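Local coordinates for uncharacterized protein (Mycolicibacterium smegmatis MC2 155, PDB 6T84) that is required for MmpL3-dependent transport of trehalose monomycolate to the mycobacterial cell wall, and for growth and cell elongation, at residues R122-P136 against T168-P180. Residues are numbered along the deposited sequence; the frame is centred on the assembly and turned at random.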
loop_
_atom_site.group_PDB
_atom_site.type_symbol
_atom_site.label_atom_id
_atom_site.label_comp_id
_atom_site.label_asym_id
_atom_site.label_seq_id
_atom_site.Cartn_x
_atom_site.Cartn_y
_atom_site.Cartn_z
ATOM N N ARG A 122 -2.746 -14.428 13.480
ATOM C CA ARG A 122 -2.201 -15.551 12.720
ATOM C C ARG A 122 -1.219 -15.078 11.659
ATOM O O ARG A 122 -0.184 -15.718 11.432
ATOM C CB ARG A 122 -3.326 -16.361 12.091
ATOM C CG ARG A 122 -4.114 -17.156 13.128
ATOM C CD ARG A 122 -5.076 -18.171 12.491
ATOM N NE ARG A 122 -5.868 -17.594 11.406
ATOM C CZ ARG A 122 -7.104 -17.117 11.540
ATOM N NH1 ARG A 122 -7.700 -17.151 12.734
ATOM N NH2 ARG A 122 -7.741 -16.608 10.479
ATOM N N ALA A 123 -1.517 -13.948 11.008
ATOM C CA ALA A 123 -0.607 -13.382 10.013
ATOM C C ALA A 123 0.643 -12.775 10.637
ATOM O O ALA A 123 1.639 -12.608 9.935
ATOM C CB ALA A 123 -1.349 -12.313 9.185
ATOM N N CYS A 124 0.631 -12.459 11.929
ATOM C CA CYS A 124 1.774 -11.765 12.535
ATOM C C CYS A 124 2.743 -12.757 13.185
ATOM O O CYS A 124 2.954 -12.779 14.410
ATOM C CB CYS A 124 1.286 -10.740 13.543
ATOM S SG CYS A 124 0.640 -9.247 12.754
ATOM N N ASP A 125 3.380 -13.548 12.346
ATOM C CA ASP A 125 4.365 -14.508 12.838
ATOM C C ASP A 125 5.774 -13.909 12.733
ATOM O O ASP A 125 5.944 -12.704 12.500
ATOM C CB ASP A 125 4.237 -15.836 12.076
ATOM C CG ASP A 125 4.683 -15.717 10.618
ATOM O OD1 ASP A 125 4.949 -14.612 10.103
ATOM O OD2 ASP A 125 4.751 -16.770 9.979
ATOM N N ARG A 126 6.794 -14.756 12.820
ATOM C CA ARG A 126 8.181 -14.289 12.789
ATOM C C ARG A 126 8.494 -13.518 11.503
ATOM O O ARG A 126 9.232 -12.519 11.517
ATOM C CB ARG A 126 9.084 -15.537 12.936
ATOM C CG ARG A 126 10.552 -15.332 12.986
ATOM C CD ARG A 126 11.192 -16.686 13.334
ATOM N NE ARG A 126 11.151 -17.647 12.232
ATOM C CZ ARG A 126 11.523 -18.924 12.331
ATOM N NH1 ARG A 126 11.946 -19.420 13.484
ATOM N NH2 ARG A 126 11.461 -19.714 11.272
ATOM N N ARG A 127 7.942 -13.965 10.359
ATOM C CA ARG A 127 8.252 -13.264 9.126
ATOM C C ARG A 127 7.651 -11.878 9.137
ATOM O O ARG A 127 8.279 -10.919 8.644
ATOM C CB ARG A 127 7.741 -14.060 7.936
ATOM C CG ARG A 127 8.547 -15.342 7.650
ATOM C CD ARG A 127 7.961 -16.054 6.405
ATOM N NE ARG A 127 7.805 -15.147 5.261
ATOM C CZ ARG A 127 6.983 -15.355 4.231
ATOM N NH1 ARG A 127 6.225 -16.441 4.196
ATOM N NH2 ARG A 127 6.908 -14.471 3.236
ATOM N N MET A 128 6.455 -11.735 9.722
ATOM C CA MET A 128 5.865 -10.402 9.833
ATOM C C MET A 128 6.662 -9.533 10.792
ATOM O O MET A 128 6.825 -8.327 10.573
ATOM C CB MET A 128 4.422 -10.505 10.295
ATOM C CG MET A 128 3.719 -9.143 10.349
ATOM S SD MET A 128 3.414 -8.344 8.738
ATOM C CE MET A 128 1.892 -9.234 8.300
ATOM N N VAL A 129 7.100 -10.099 11.920
ATOM C CA VAL A 129 7.899 -9.298 12.858
ATOM C C VAL A 129 9.173 -8.809 12.176
ATOM O O VAL A 129 9.523 -7.621 12.266
ATOM C CB VAL A 129 8.210 -10.116 14.129
ATOM C CG1 VAL A 129 9.227 -9.361 15.019
ATOM C CG2 VAL A 129 6.904 -10.346 14.904
ATOM N N THR A 130 9.891 -9.715 11.499
ATOM C CA THR A 130 11.101 -9.260 10.826
ATOM C C THR A 130 10.776 -8.170 9.811
ATOM O O THR A 130 11.462 -7.146 9.768
ATOM C CB THR A 130 11.818 -10.450 10.175
ATOM O OG1 THR A 130 12.125 -11.409 11.198
ATOM C CG2 THR A 130 13.115 -10.048 9.444
ATOM N N PHE A 131 9.736 -8.369 8.980
ATOM C CA PHE A 131 9.360 -7.375 7.979
ATOM C C PHE A 131 9.068 -6.001 8.606
ATOM O O PHE A 131 9.464 -4.965 8.060
ATOM C CB PHE A 131 8.144 -7.918 7.218
ATOM C CG PHE A 131 7.592 -6.962 6.180
ATOM C CD1 PHE A 131 8.280 -6.713 5.002
ATOM C CD2 PHE A 131 6.411 -6.310 6.417
ATOM C CE1 PHE A 131 7.775 -5.801 4.055
ATOM C CE2 PHE A 131 5.893 -5.400 5.476
ATOM C CZ PHE A 131 6.574 -5.170 4.293
ATOM N N ALA A 132 8.302 -5.971 9.688
ATOM C CA ALA A 132 7.968 -4.676 10.294
ATOM C C ALA A 132 9.213 -3.922 10.754
ATOM O O ALA A 132 9.219 -2.686 10.788
ATOM C CB ALA A 132 7.036 -4.856 11.484
ATOM N N HIS A 133 10.238 -4.665 11.147
ATOM C CA HIS A 133 11.515 -4.026 11.501
ATOM C C HIS A 133 12.387 -3.700 10.285
ATOM O O HIS A 133 13.187 -2.745 10.348
ATOM C CB HIS A 133 12.306 -4.987 12.425
ATOM C CG HIS A 133 11.817 -4.968 13.826
ATOM N ND1 HIS A 133 10.947 -5.878 14.380
ATOM C CD2 HIS A 133 12.176 -4.144 14.829
ATOM C CE1 HIS A 133 10.781 -5.597 15.667
ATOM N NE2 HIS A 133 11.532 -4.557 15.956
ATOM N N THR A 134 12.324 -4.485 9.191
ATOM C CA THR A 134 13.240 -4.278 8.065
ATOM C C THR A 134 12.696 -3.380 6.967
ATOM O O THR A 134 13.482 -2.756 6.251
ATOM C CB THR A 134 13.673 -5.605 7.426
ATOM O OG1 THR A 134 12.536 -6.323 6.982
ATOM C CG2 THR A 134 14.397 -6.516 8.423
ATOM N N ALA A 135 11.381 -3.288 6.814
ATOM C CA ALA A 135 10.835 -2.462 5.745
ATOM C C ALA A 135 11.264 -1.018 5.940
ATOM O O ALA A 135 11.263 -0.521 7.072
ATOM C CB ALA A 135 9.299 -2.594 5.746
ATOM N N PRO A 136 11.572 -0.298 4.864
ATOM C CA PRO A 136 12.039 1.093 5.009
ATOM C C PRO A 136 10.999 1.998 5.664
ATOM O O PRO A 136 9.787 1.812 5.510
ATOM C CB PRO A 136 12.320 1.538 3.554
ATOM C CG PRO A 136 11.457 0.627 2.723
ATOM C CD PRO A 136 11.441 -0.730 3.465
ATOM N N THR A 168 8.544 -3.787 -1.343
ATOM C CA THR A 168 7.851 -3.800 -0.057
ATOM C C THR A 168 6.403 -4.274 -0.210
ATOM O O THR A 168 5.927 -5.092 0.593
ATOM C CB THR A 168 7.931 -2.402 0.542
ATOM O OG1 THR A 168 9.337 -2.088 0.737
ATOM C CG2 THR A 168 7.246 -2.364 1.965
ATOM N N VAL A 169 5.675 -3.749 -1.215
ATOM C CA VAL A 169 4.280 -4.143 -1.359
ATOM C C VAL A 169 4.172 -5.620 -1.696
ATOM O O VAL A 169 3.252 -6.300 -1.231
ATOM C CB VAL A 169 3.488 -3.234 -2.335
ATOM C CG1 VAL A 169 3.847 -3.550 -3.775
ATOM C CG2 VAL A 169 1.983 -3.449 -2.100
ATOM N N ARG A 170 5.112 -6.131 -2.503
ATOM C CA ARG A 170 5.133 -7.563 -2.823
ATOM C C ARG A 170 5.372 -8.388 -1.571
ATOM O O ARG A 170 4.705 -9.398 -1.358
ATOM C CB ARG A 170 6.198 -7.852 -3.887
ATOM C CG ARG A 170 5.988 -7.103 -5.241
ATOM C CD ARG A 170 7.215 -7.285 -6.182
ATOM N NE ARG A 170 7.302 -8.683 -6.602
ATOM C CZ ARG A 170 8.209 -9.128 -7.468
ATOM N NH1 ARG A 170 9.119 -8.284 -7.949
ATOM N NH2 ARG A 170 8.206 -10.397 -7.843
ATOM N N GLN A 171 6.314 -7.970 -0.733
ATOM C CA GLN A 171 6.594 -8.721 0.481
ATOM C C GLN A 171 5.412 -8.685 1.438
ATOM O O GLN A 171 5.086 -9.700 2.064
ATOM C CB GLN A 171 7.849 -8.111 1.131
ATOM C CG GLN A 171 9.143 -8.433 0.375
ATOM C CD GLN A 171 10.324 -7.511 0.759
ATOM O OE1 GLN A 171 10.111 -6.398 1.252
ATOM N NE2 GLN A 171 11.549 -7.930 0.445
ATOM N N PHE A 172 4.811 -7.513 1.629
ATOM C CA PHE A 172 3.648 -7.421 2.508
ATOM C C PHE A 172 2.487 -8.252 1.972
ATOM O O PHE A 172 1.812 -8.963 2.733
ATOM C CB PHE A 172 3.277 -5.953 2.700
ATOM C CG PHE A 172 2.223 -5.704 3.753
ATOM C CD1 PHE A 172 2.382 -6.169 5.053
ATOM C CD2 PHE A 172 1.097 -4.949 3.457
ATOM C CE1 PHE A 172 1.422 -5.888 6.027
ATOM C CE2 PHE A 172 0.111 -4.689 4.397
ATOM C CZ PHE A 172 0.274 -5.141 5.690
ATOM N N ASN A 173 2.246 -8.195 0.673
ATOM C CA ASN A 173 1.201 -9.016 0.080
ATOM C C ASN A 173 1.442 -10.495 0.325
ATOM O O ASN A 173 0.512 -11.242 0.667
ATOM C CB ASN A 173 1.177 -8.695 -1.421
ATOM C CG ASN A 173 0.064 -9.416 -2.115
ATOM O OD1 ASN A 173 -1.113 -9.203 -1.814
ATOM N ND2 ASN A 173 0.426 -10.297 -3.024
ATOM N N ASP A 174 2.693 -10.941 0.179
ATOM C CA ASP A 174 3.014 -12.351 0.442
ATOM C C ASP A 174 2.665 -12.722 1.884
ATOM O O ASP A 174 2.100 -13.794 2.141
ATOM C CB ASP A 174 4.504 -12.628 0.183
ATOM C CG ASP A 174 4.837 -12.756 -1.305
ATOM O OD1 ASP A 174 3.891 -12.832 -2.127
ATOM O OD2 ASP A 174 6.045 -12.768 -1.656
ATOM N N LEU A 175 2.947 -11.835 2.830
ATOM C CA LEU A 175 2.697 -12.137 4.229
ATOM C C LEU A 175 1.208 -12.197 4.527
ATOM O O LEU A 175 0.800 -12.913 5.449
ATOM C CB LEU A 175 3.389 -11.091 5.109
ATOM C CG LEU A 175 4.921 -11.091 5.121
ATOM C CD1 LEU A 175 5.462 -9.739 5.618
ATOM C CD2 LEU A 175 5.412 -12.207 6.059
ATOM N N LEU A 176 0.383 -11.487 3.755
ATOM C CA LEU A 176 -1.062 -11.465 3.953
ATOM C C LEU A 176 -1.777 -12.541 3.148
ATOM O O LEU A 176 -3.023 -12.610 3.184
ATOM C CB LEU A 176 -1.657 -10.077 3.570
ATOM C CG LEU A 176 -1.139 -8.913 4.458
ATOM C CD1 LEU A 176 -1.992 -7.712 4.035
ATOM C CD2 LEU A 176 -1.301 -9.245 5.963
ATOM N N ARG A 177 -1.033 -13.405 2.448
ATOM C CA ARG A 177 -1.687 -14.496 1.714
ATOM C C ARG A 177 -2.486 -15.417 2.633
ATOM O O ARG A 177 -3.436 -16.070 2.165
ATOM C CB ARG A 177 -0.674 -15.320 0.912
ATOM C CG ARG A 177 -0.238 -14.712 -0.408
ATOM C CD ARG A 177 0.923 -15.501 -1.023
ATOM N NE ARG A 177 0.766 -16.933 -0.775
ATOM C CZ ARG A 177 1.780 -17.775 -0.598
ATOM N NH1 ARG A 177 3.027 -17.321 -0.638
ATOM N NH2 ARG A 177 1.548 -19.064 -0.369
ATOM N N VAL A 178 -2.126 -15.466 3.932
ATOM C CA VAL A 178 -2.796 -16.291 4.953
ATOM C C VAL A 178 -4.149 -15.747 5.393
ATOM O O VAL A 178 -4.891 -16.456 6.081
ATOM C CB VAL A 178 -1.866 -16.574 6.160
ATOM C CG1 VAL A 178 -0.562 -17.207 5.667
ATOM C CG2 VAL A 178 -1.622 -15.312 6.942
ATOM N N LEU A 179 -4.527 -14.526 4.987
ATOM C CA LEU A 179 -5.819 -13.995 5.401
ATOM C C LEU A 179 -6.945 -14.827 4.778
ATOM O O LEU A 179 -6.816 -15.304 3.633
ATOM C CB LEU A 179 -5.955 -12.537 4.975
ATOM C CG LEU A 179 -5.000 -11.569 5.712
ATOM C CD1 LEU A 179 -5.242 -10.139 5.211
ATOM C CD2 LEU A 179 -5.117 -11.792 7.282
ATOM N N PRO A 180 -8.058 -15.013 5.492
ATOM C CA PRO A 180 -9.051 -16.005 5.050
ATOM C C PRO A 180 -9.777 -15.539 3.801
ATOM O O PRO A 180 -9.955 -14.332 3.576
ATOM C CB PRO A 180 -10.005 -16.116 6.260
ATOM C CG PRO A 180 -9.811 -14.818 7.027
ATOM C CD PRO A 180 -8.419 -14.353 6.764
HETATM O O HOH W 1 7.258 -11.419 2.439
HETATM O O HOH W 2 3.215 -16.471 3.142
#
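Phe131 is a knob that drops into a hole formed by Thr168, Gln171, Phe172 and Leu175, where helix 126-134 runs nearly antiparallel (157°) to 168-175, the end of helix 159-175. The two lie side by side against the large antiparallel sheet of a probably cytoplasmic domain; Met142 of strand 141-144 touches Phe131, Phe172 and Thr168. With CG anti to the backbone N (chi1 177°), the Phe131 ring reaches between Gln171 and Phe172. Its CZ meets Thr168 CG2 at 3.7 Å, and Gln171 OE1 lies in the ring plane at the edge, 3.7 Å from Phe131 CE1. The two phenyl rings meet at their peripheries, neither over the other's face, Phe131 CE2 3.6 Å from Phe172 CD1. Met128 turns at its second torsion (68°) and again at its third, bringing SD to the edge of the Phe172 ring, a Met-aromatic contact, while CE touches Leu176 CD2 at 4.0 Å. Leu175 splits its branches: CD1 packs 3.5 Å from Phe131 CG, and CD2 lies above one face of the Arg127 guanidinium, displaced toward its edge. No direct hydrogen bond joins the segments; on the more exposed side a water accepts from Arg127 NH2 (3.2 Å) and donates to Gln171 O (2.8 Å).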